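Uncharacterized protein (Nostoc punctiforme, PDB 2QDR) is of unknown function but adopts a cupin-type double-stranded beta-helix fold and has been proposed to be a dioxygenase. Local coordinates at residues T199-V203 and F228-M234; Y248-G252 and P271-D277; M234-Y238 and C264-L270. One frame throughout, in Å; residues are numbered along the deposited sequence.

Interaction 1: residues T199-V203 and F228-M234; sequences TVQFV and FDNKYQM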
loop_
_atom_site.group_PDB
_atom_site.type_symbol
_atom_site.label_atom_id
_atom_site.label_comp_id
_atom_site.label_asym_id
_atom_site.label_seq_id
_atom_site.Cartn_x
_atom_site.Cartn_y
_atom_site.Cartn_z
ATOM N N THR A 199 7.630 9.992 -15.307
ATOM C CA THR A 199 6.545 10.725 -16.011
ATOM C C THR A 199 5.213 9.964 -16.116
ATOM O O THR A 199 5.181 8.729 -16.109
ATOM C CB THR A 199 6.931 11.123 -17.446
ATOM O OG1 THR A 199 7.288 9.942 -18.174
ATOM C CG2 THR A 199 8.091 12.124 -17.451
ATOM N N VAL A 200 4.133 10.739 -16.225
ATOM C CA VAL A 200 2.753 10.229 -16.339
ATOM C C VAL A 200 2.465 9.547 -17.692
ATOM O O VAL A 200 1.658 8.608 -17.765
ATOM C CB VAL A 200 1.707 11.387 -16.075
ATOM C CG1 VAL A 200 0.248 10.973 -16.395
ATOM C CG2 VAL A 200 1.831 11.918 -14.630
ATOM N N GLN A 201 3.132 10.010 -18.750
ATOM C CA GLN A 201 2.937 9.461 -20.097
ATOM C C GLN A 201 3.620 8.090 -20.306
ATOM O O GLN A 201 3.089 7.252 -21.054
ATOM C CB GLN A 201 3.428 10.429 -21.179
ATOM C CG GLN A 201 2.797 11.860 -21.245
ATOM C CD GLN A 201 3.386 12.884 -20.274
ATOM O OE1 GLN A 201 4.277 12.579 -19.483
ATOM N NE2 GLN A 201 2.904 14.118 -20.364
ATOM N N PHE A 202 4.778 7.873 -19.663
ATOM C CA PHE A 202 5.531 6.607 -19.754
ATOM C C PHE A 202 5.249 5.642 -18.582
ATOM O O PHE A 202 6.181 5.085 -18.005
ATOM C CB PHE A 202 7.042 6.886 -19.862
ATOM C CG PHE A 202 7.457 7.535 -21.154
ATOM C CD1 PHE A 202 7.372 8.904 -21.328
ATOM C CD2 PHE A 202 7.982 6.772 -22.190
ATOM C CE1 PHE A 202 7.790 9.492 -22.515
ATOM C CE2 PHE A 202 8.392 7.363 -23.376
ATOM C CZ PHE A 202 8.284 8.717 -23.532
ATOM N N VAL A 203 3.971 5.457 -18.234
ATOM C CA VAL A 203 3.551 4.525 -17.160
ATOM C C VAL A 203 3.831 3.053 -17.555
ATOM O O VAL A 203 4.242 2.256 -16.708
ATOM C CB VAL A 203 2.025 4.739 -16.732
ATOM C CG1 VAL A 203 1.422 3.545 -15.945
ATOM C CG2 VAL A 203 1.858 6.024 -15.944
ATOM N N PHE A 228 3.225 -0.291 -27.041
ATOM C CA PHE A 228 3.268 1.030 -26.428
ATOM C C PHE A 228 2.698 2.082 -27.359
ATOM O O PHE A 228 2.906 2.015 -28.570
ATOM C CB PHE A 228 4.720 1.383 -26.048
ATOM C CG PHE A 228 4.900 2.772 -25.455
ATOM C CD1 PHE A 228 4.597 3.023 -24.123
ATOM C CD2 PHE A 228 5.417 3.817 -26.226
ATOM C CE1 PHE A 228 4.779 4.292 -23.580
ATOM C CE2 PHE A 228 5.609 5.097 -25.688
ATOM C CZ PHE A 228 5.295 5.335 -24.371
ATOM N N ASP A 229 1.977 3.043 -26.773
ATOM C CA ASP A 229 1.384 4.152 -27.496
ATOM C C ASP A 229 1.117 5.296 -26.508
ATOM O O ASP A 229 0.148 5.245 -25.763
ATOM C CB ASP A 229 0.104 3.698 -28.208
ATOM C CG ASP A 229 -0.493 4.773 -29.112
ATOM O OD1 ASP A 229 0.046 5.888 -29.179
ATOM O OD2 ASP A 229 -1.501 4.483 -29.783
ATOM N N ASN A 230 1.955 6.338 -26.519
ATOM C CA ASN A 230 1.769 7.488 -25.582
ATOM C C ASN A 230 0.551 8.376 -25.916
ATOM O O ASN A 230 0.282 9.324 -25.188
ATOM C CB ASN A 230 3.051 8.333 -25.406
ATOM C CG ASN A 230 3.458 9.066 -26.656
ATOM O OD1 ASN A 230 2.745 9.097 -27.666
ATOM N ND2 ASN A 230 4.631 9.650 -26.610
ATOM N N LYS A 231 -0.067 8.156 -27.079
ATOM C CA LYS A 231 -1.318 8.819 -27.521
ATOM C C LYS A 231 -1.248 10.255 -27.998
ATOM O O LYS A 231 -1.911 10.574 -28.977
ATOM C CB LYS A 231 -2.417 8.659 -26.420
ATOM C CG LYS A 231 -2.728 7.172 -26.161
ATOM C CD LYS A 231 -3.219 6.866 -24.754
ATOM C CE LYS A 231 -3.174 5.344 -24.507
ATOM N NZ LYS A 231 -3.443 4.978 -23.097
ATOM N N TYR A 232 -0.447 11.108 -27.352
ATOM C CA TYR A 232 -0.382 12.518 -27.708
ATOM C C TYR A 232 1.042 12.993 -27.961
ATOM O O TYR A 232 1.994 12.239 -27.811
ATOM C CB TYR A 232 -0.971 13.317 -26.544
ATOM C CG TYR A 232 -2.113 12.623 -25.829
ATOM C CD1 TYR A 232 -3.351 12.448 -26.440
ATOM C CD2 TYR A 232 -1.954 12.147 -24.524
ATOM C CE1 TYR A 232 -4.392 11.797 -25.779
ATOM C CE2 TYR A 232 -2.991 11.504 -23.857
ATOM C CZ TYR A 232 -4.205 11.336 -24.484
ATOM O OH TYR A 232 -5.235 10.702 -23.814
ATOM N N GLN A 233 1.176 14.252 -28.362
ATOM C CA GLN A 233 2.484 14.853 -28.568
ATOM C C GLN A 233 2.932 15.308 -27.188
ATOM O O GLN A 233 2.128 15.301 -26.251
ATOM C CB GLN A 233 2.447 16.038 -29.531
ATOM C CG GLN A 233 1.899 15.693 -30.907
ATOM C CD GLN A 233 1.940 16.859 -31.880
ATOM O OE1 GLN A 233 2.918 17.606 -31.953
ATOM N NE2 GLN A 233 0.890 16.986 -32.672
HETATM N N MSE A 234 4.200 15.697 -27.060
HETATM C CA MSE A 234 4.742 16.162 -25.777
HETATM C C MSE A 234 5.613 17.410 -25.870
HETATM O O MSE A 234 6.645 17.414 -26.535
HETATM C CB MSE A 234 5.587 15.082 -25.123
HETATM C CG MSE A 234 4.831 13.851 -24.686
HETATM SE SE MSE A 234 6.170 12.607 -23.993
HETATM C CE MSE A 234 5.173 11.130 -23.827
#
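Phe202 fits between Phe228 and the selenomethionine Met234, touching each at a different part of its ring. Its CD2 meets Phe228 CZ at 3.7 Å, and on the other partner CE1 lies 3.4 Å from Met234 CE. The two phenyl planes are nearly parallel, 22° apart, yet with centroids separated by 5.6 Å they are slid so far that little overlap remains. Met234 runs extended beyond CG, which carries its selenium to 5.1 Å from the Phe202 centroid in an oblique Met-aromatic contact; the same terminal methyl also reaches Gln201 CB. These contacts pack a loop, 199-203, against a bend between two short strands of a double-stranded beta-helix (cupin) fold. In that bend Asp229 OD1 accepts from Lys231 N (3.1 Å), an Asx turn, and Asp229 is also salt-bridged to Arg272. The backbone side is looser: Gln201 O stays 4.2 Å from Phe228 CE1, obliquely to the ring, and no hydrogen bond joins the two segments. Phe228 and Met234 are buried, whereas Gln201 and Phe202 remain partly exposed. A bend at chi2 (82°) turns the Gln201 amide aside from its CB, and NE2 bonds to Ser297 OG and Val295 O.

Interaction 2: residues Y248-G252 and P271-D277; sequences YCDVG and PRHITDD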
loop_
_atom_site.group_PDB
_atom_site.type_symbol
_atom_site.label_atom_id
_atom_site.label_comp_id
_atom_site.label_asym_id
_atom_site.label_seq_id
_atom_site.Cartn_x
_atom_site.Cartn_y
_atom_site.Cartn_z
ATOM N N TYR A 248 12.816 -0.784 -31.153
ATOM C CA TYR A 248 12.498 0.439 -31.891
ATOM C C TYR A 248 11.403 1.254 -31.262
ATOM O O TYR A 248 10.708 0.801 -30.366
ATOM C CB TYR A 248 12.021 0.142 -33.332
ATOM C CG TYR A 248 10.549 -0.254 -33.499
ATOM C CD1 TYR A 248 10.141 -1.586 -33.412
ATOM C CD2 TYR A 248 9.569 0.709 -33.796
ATOM C CE1 TYR A 248 8.812 -1.938 -33.583
ATOM C CE2 TYR A 248 8.239 0.355 -33.952
ATOM C CZ TYR A 248 7.872 -0.975 -33.847
ATOM O OH TYR A 248 6.566 -1.359 -34.008
ATOM N N CYS A 249 11.249 2.461 -31.786
ATOM C CA CYS A 249 10.179 3.357 -31.375
ATOM C C CYS A 249 9.900 4.375 -32.468
ATOM O O CYS A 249 10.774 5.158 -32.840
ATOM C CB CYS A 249 10.473 4.074 -30.071
ATOM S SG CYS A 249 9.066 5.096 -29.588
ATOM N N ASP A 250 8.688 4.309 -33.016
ATOM C CA ASP A 250 8.251 5.235 -34.042
ATOM C C ASP A 250 7.888 6.493 -33.303
ATOM O O ASP A 250 7.191 6.416 -32.307
ATOM C CB ASP A 250 7.032 4.735 -34.830
ATOM C CG ASP A 250 7.309 3.470 -35.620
ATOM O OD1 ASP A 250 8.475 3.179 -35.912
ATOM O OD2 ASP A 250 6.351 2.773 -35.983
ATOM N N VAL A 251 8.424 7.624 -33.740
ATOM C CA VAL A 251 8.108 8.918 -33.150
ATOM C C VAL A 251 7.748 9.765 -34.381
ATOM O O VAL A 251 8.613 10.234 -35.119
ATOM C CB VAL A 251 9.220 9.459 -32.205
ATOM C CG1 VAL A 251 10.622 9.354 -32.818
ATOM C CG2 VAL A 251 8.891 10.881 -31.774
ATOM N N GLY A 252 6.442 9.881 -34.625
ATOM C CA GLY A 252 5.927 10.593 -35.775
ATOM C C GLY A 252 6.107 9.608 -36.904
ATOM O O GLY A 252 5.804 8.434 -36.742
ATOM N N PRO A 271 6.594 14.353 -31.358
ATOM C CA PRO A 271 5.406 13.656 -31.860
ATOM C C PRO A 271 5.022 12.422 -31.054
ATOM O O PRO A 271 5.716 12.039 -30.120
ATOM C CB PRO A 271 5.828 13.207 -33.271
ATOM C CG PRO A 271 6.989 14.058 -33.639
ATOM C CD PRO A 271 7.683 14.345 -32.363
ATOM N N ARG A 272 3.919 11.806 -31.447
ATOM C CA ARG A 272 3.404 10.620 -30.793
ATOM C C ARG A 272 4.408 9.481 -30.917
ATOM O O ARG A 272 5.027 9.334 -31.960
ATOM C CB ARG A 272 2.094 10.243 -31.460
ATOM C CG ARG A 272 1.297 9.120 -30.851
ATOM C CD ARG A 272 0.024 8.921 -31.682
ATOM N NE ARG A 272 -0.972 8.117 -30.992
ATOM C CZ ARG A 272 -2.194 7.812 -31.446
ATOM N NH1 ARG A 272 -2.623 8.215 -32.638
ATOM N NH2 ARG A 272 -3.002 7.080 -30.695
ATOM N N HIS A 273 4.571 8.710 -29.843
ATOM C CA HIS A 273 5.479 7.570 -29.776
ATOM C C HIS A 273 4.704 6.275 -29.849
ATOM O O HIS A 273 3.781 6.072 -29.057
ATOM C CB HIS A 273 6.247 7.541 -28.470
ATOM C CG HIS A 273 7.294 8.600 -28.334
ATOM N ND1 HIS A 273 7.007 9.948 -28.268
ATOM C CD2 HIS A 273 8.631 8.491 -28.145
ATOM C CE1 HIS A 273 8.129 10.629 -28.102
ATOM N NE2 HIS A 273 9.128 9.767 -28.014
ATOM N N ILE A 274 5.069 5.397 -30.785
ATOM C CA ILE A 274 4.404 4.099 -30.929
ATOM C C ILE A 274 5.448 3.019 -31.220
ATOM O O ILE A 274 6.385 3.249 -31.975
ATOM C CB ILE A 274 3.297 4.079 -32.034
ATOM C CG1 ILE A 274 2.332 5.280 -31.906
ATOM C CG2 ILE A 274 2.525 2.729 -32.002
ATOM C CD1 ILE A 274 1.171 5.331 -32.934
ATOM N N THR A 275 5.282 1.852 -30.594
ATOM C CA THR A 275 6.165 0.698 -30.808
ATOM C C THR A 275 5.470 -0.597 -30.394
ATOM O O THR A 275 5.041 -0.742 -29.255
ATOM C CB THR A 275 7.536 0.820 -30.102
ATOM O OG1 THR A 275 8.206 -0.445 -30.173
ATOM C CG2 THR A 275 7.426 1.217 -28.646
ATOM N N ASP A 276 5.331 -1.508 -31.352
ATOM C CA ASP A 276 4.703 -2.797 -31.116
ATOM C C ASP A 276 5.683 -3.784 -30.494
ATOM O O ASP A 276 5.248 -4.732 -29.859
ATOM C CB ASP A 276 4.144 -3.376 -32.419
ATOM C CG ASP A 276 3.014 -2.542 -33.009
ATOM O OD1 ASP A 276 2.301 -1.823 -32.267
ATOM O OD2 ASP A 276 2.811 -2.642 -34.229
ATOM N N ASP A 277 6.985 -3.559 -30.674
ATOM C CA ASP A 277 8.041 -4.442 -30.153
ATOM C C ASP A 277 8.659 -3.995 -28.831
ATOM O O ASP A 277 9.104 -4.839 -28.049
ATOM C CB ASP A 277 9.174 -4.570 -31.196
ATOM C CG ASP A 277 8.724 -5.246 -32.494
ATOM O OD1 ASP A 277 7.538 -5.626 -32.625
ATOM O OD2 ASP A 277 9.567 -5.377 -33.408
#
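Tyr248 lays its ring across Thr275, whose OG1 sits 3.6 Å above the ring plane, over its centre. Thr275 CB is 4.2 Å from the Tyr248 centroid, a CH-pi contact over the same face. The same hydroxyl donates to the tyrosine's own backbone oxygen (Thr275 OG1 to Tyr248 O, 2.8 Å), from above the carbonyl plane, and is also bonded to Gly278 N. With CG between its own backbone N and carbonyl carbon (chi1 82°), the tyrosine is swung over the neighbouring strand, and its OH accepts a nearly straight hydrogen bond from Asp276 N, 2.9 Å long. The Asp277 carboxylate stands at the ring edge, its plane turned 78° from that of the ring. Arg255 adds a cation-pi contact to Tyr248, and Asp276 forms a salt bridge with Lys131 of a neighbouring subunit.

The strands 248-251 and 273-275 run antiparallel, as expected for neighbours in a double-stranded beta-helix. Asp250 and Ile274 form the hydrogen-bonded pair: Asp250 N donates to Ile274 O and Ile274 N to Asp250 O, at 2.7 and 2.8 Å. The ladder is continued by Gly252 N, which donates to Arg272 O just beyond the strand end. Val251 and His273, the adjoining non-hydrogen-bonded pair, project from the face opposite to Asp250 and Ile274. Here Val251 CG2 lies over the imidazole, 4.0 Å from its centroid, in a second CH-pi contact, and also packs on Pro271 CD. With SG anti to the Cys249 backbone N (chi1 -177°), the sulfur is carried to the edge of that imidazole, 3.7 Å from His273 CD2. An unidentified ligand, probably picked up from the crystallisation liquor, is modelled as linked to His273 NE2.

Interaction 3: residues M234-Y238 and C264-L270; sequences MIQPY and CPSFSTL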
loop_
_atom_site.group_PDB
_atom_site.type_symbol
_atom_site.label_atom_id
_atom_site.label_comp_id
_atom_site.label_asym_id
_atom_site.label_seq_id
_atom_site.Cartn_x
_atom_site.Cartn_y
_atom_site.Cartn_z
HETATM N N MSE A 234 4.200 15.697 -27.060
HETATM C CA MSE A 234 4.742 16.162 -25.777
HETATM C C MSE A 234 5.613 17.410 -25.870
HETATM O O MSE A 234 6.645 17.414 -26.535
HETATM C CB MSE A 234 5.587 15.082 -25.123
HETATM C CG MSE A 234 4.831 13.851 -24.686
HETATM SE SE MSE A 234 6.170 12.607 -23.993
HETATM C CE MSE A 234 5.173 11.130 -23.827
ATOM N N ILE A 235 5.192 18.454 -25.171
ATOM C CA ILE A 235 5.942 19.690 -25.105
ATOM C C ILE A 235 6.930 19.412 -23.962
ATOM O O ILE A 235 6.525 19.131 -22.826
ATOM C CB ILE A 235 5.042 20.902 -24.870
ATOM C CG1 ILE A 235 4.019 21.013 -26.011
ATOM C CG2 ILE A 235 5.906 22.167 -24.740
ATOM C CD1 ILE A 235 2.913 21.999 -25.777
ATOM N N GLN A 236 8.218 19.435 -24.292
ATOM C CA GLN A 236 9.286 19.133 -23.350
ATOM C C GLN A 236 10.103 20.365 -22.962
ATOM O O GLN A 236 11.095 20.665 -23.629
ATOM C CB GLN A 236 10.194 18.050 -23.958
ATOM C CG GLN A 236 9.479 16.703 -24.145
ATOM C CD GLN A 236 10.390 15.564 -24.626
ATOM O OE1 GLN A 236 11.579 15.754 -24.872
ATOM N NE2 GLN A 236 9.819 14.370 -24.762
ATOM N N PRO A 237 9.705 21.103 -21.898
ATOM C CA PRO A 237 10.466 22.289 -21.447
ATOM C C PRO A 237 11.793 21.940 -20.734
ATOM O O PRO A 237 12.020 22.347 -19.600
ATOM C CB PRO A 237 9.468 22.977 -20.499
ATOM C CG PRO A 237 8.763 21.863 -19.902
ATOM C CD PRO A 237 8.487 20.959 -21.089
ATOM N N TYR A 238 12.677 21.232 -21.429
ATOM C CA TYR A 238 13.949 20.790 -20.881
ATOM C C TYR A 238 14.783 20.175 -21.993
ATOM O O TYR A 238 14.244 19.862 -23.051
ATOM C CB TYR A 238 13.721 19.758 -19.761
ATOM C CG TYR A 238 12.849 18.576 -20.174
ATOM C CD1 TYR A 238 13.414 17.429 -20.732
ATOM C CD2 TYR A 238 11.468 18.608 -20.019
ATOM C CE1 TYR A 238 12.630 16.354 -21.114
ATOM C CE2 TYR A 238 10.678 17.529 -20.403
ATOM C CZ TYR A 238 11.264 16.404 -20.944
ATOM O OH TYR A 238 10.486 15.335 -21.322
ATOM N N CYS A 264 16.798 16.783 -28.244
ATOM C CA CYS A 264 15.612 17.599 -28.143
ATOM C C CYS A 264 15.915 18.748 -27.204
ATOM O O CYS A 264 15.902 18.546 -25.987
ATOM C CB CYS A 264 14.472 16.749 -27.598
ATOM S SG CYS A 264 14.201 15.258 -28.578
ATOM N N PRO A 265 16.193 19.954 -27.745
ATOM C CA PRO A 265 16.484 21.053 -26.834
ATOM C C PRO A 265 15.214 21.522 -26.125
ATOM O O PRO A 265 14.121 21.047 -26.425
ATOM C CB PRO A 265 17.062 22.138 -27.750
ATOM C CG PRO A 265 16.415 21.909 -29.038
ATOM C CD PRO A 265 16.250 20.400 -29.147
ATOM N N SER A 266 15.369 22.446 -25.192
ATOM C CA SER A 266 14.241 22.950 -24.419
ATOM C C SER A 266 13.079 23.480 -25.266
ATOM O O SER A 266 13.290 24.183 -26.236
ATOM C CB SER A 266 14.731 24.013 -23.447
ATOM O OG SER A 266 15.643 23.395 -22.555
ATOM N N PHE A 267 11.872 23.061 -24.888
ATOM C CA PHE A 267 10.584 23.438 -25.518
ATOM C C PHE A 267 10.338 22.822 -26.907
ATOM O O PHE A 267 9.645 23.412 -27.728
ATOM C CB PHE A 267 10.379 24.972 -25.530
ATOM C CG PHE A 267 10.558 25.606 -24.176
ATOM C CD1 PHE A 267 9.554 25.516 -23.215
ATOM C CD2 PHE A 267 11.738 26.291 -23.855
ATOM C CE1 PHE A 267 9.721 26.091 -21.953
ATOM C CE2 PHE A 267 11.909 26.875 -22.595
ATOM C CZ PHE A 267 10.898 26.768 -21.642
ATOM N N SER A 268 10.878 21.627 -27.142
ATOM C CA SER A 268 10.651 20.902 -28.384
ATOM C C SER A 268 9.292 20.241 -28.244
ATOM O O SER A 268 8.855 19.962 -27.136
ATOM C CB SER A 268 11.707 19.830 -28.611
ATOM O OG SER A 268 12.999 20.378 -28.675
ATOM N N THR A 269 8.630 19.994 -29.362
ATOM C CA THR A 269 7.310 19.370 -29.366
ATOM C C THR A 269 7.454 17.993 -30.003
ATOM O O THR A 269 7.410 17.855 -31.229
ATOM C CB THR A 269 6.297 20.254 -30.100
ATOM O OG1 THR A 269 6.277 21.544 -29.481
ATOM C CG2 THR A 269 4.892 19.632 -30.054
ATOM N N LEU A 270 7.637 16.978 -29.161
ATOM C CA LEU A 270 7.840 15.611 -29.645
ATOM C C LEU A 270 6.563 14.937 -30.137
ATOM O O LEU A 270 5.562 14.940 -29.419
ATOM C CB LEU A 270 8.510 14.723 -28.579
ATOM C CG LEU A 270 10.035 14.896 -28.442
ATOM C CD1 LEU A 270 10.796 14.248 -29.620
ATOM C CD2 LEU A 270 10.473 16.367 -28.275
#
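A short antiparallel ladder of the double-stranded beta-helix joins strand 234-236 to strand 268-270, the first strand ending in a tight turn and the second emerging from one. Selenomethionine Met234 and Leu270 form its hydrogen-bonded pair: Met234 N donates to Leu270 O in the carbonyl plane, and Leu270 N returns a bond to Met234 O, both 2.8 Å long. Further along, Gln236 N points almost straight at Ser268 O, 3.0 Å away with 174° at the hydrogen. On the face carrying Gln236 and Leu270 the two side chains cross at about a right angle, the flat amide end of Gln236 lying against the CG and CD2 of Leu270.

Beyond the ladder the turns meet. Pro237 centres an inverse gamma turn, while Pro265 to Ser268 form a type II beta turn, with Phe267 at its third position having positive phi (72°). Ser268 OG reaches back within this turn to donate to Pro265 O at 2.6 Å. Phe267 N bridges the two turns by donating to Gln236 O, 2.8 Å distant, from above the carbonyl plane. The Phe267 ring then folds against Pro237, whose CA lies over one ring face, 4.2 Å from the centroid, as a CH-pi contact; Pro237 CB packs on Phe267 CE1. Alongside, Ser266 CA approaches Tyr238 O at 3.4 Å, a CA-H...O contact.

From the opposite face of the ladder, Ile235 and Thr269 project side by side toward another subunit: Thr269 OG1 is hydrogen-bonded to Trp127 of that neighbouring chain, and its Phe183 meets the Phe267 ring.

In the fold
Interactions 2 and 3 use the two ends of strand 268-275, their centres about 17 Å apart. Interaction 1 adjoins that strand through strands 228-229 and 233-236: its centre lies about 10 Å from that of interaction 2, which it meets where Phe228 N comes within 2.9 Å of Thr275 O, a probable hydrogen bond, and about 14 Å from that of interaction 3, with which it shares Met234. Each contact brings a side chain close to a modelled unidentified ligand: Phe202 and Gln236 about 3 Å away by nearest atoms, His273 linked. Phe202 CZ lies 4.7 Å from His273 NE2, consistent with a shared cupin pocket, although the ligand probably came from the crystallisation liquor.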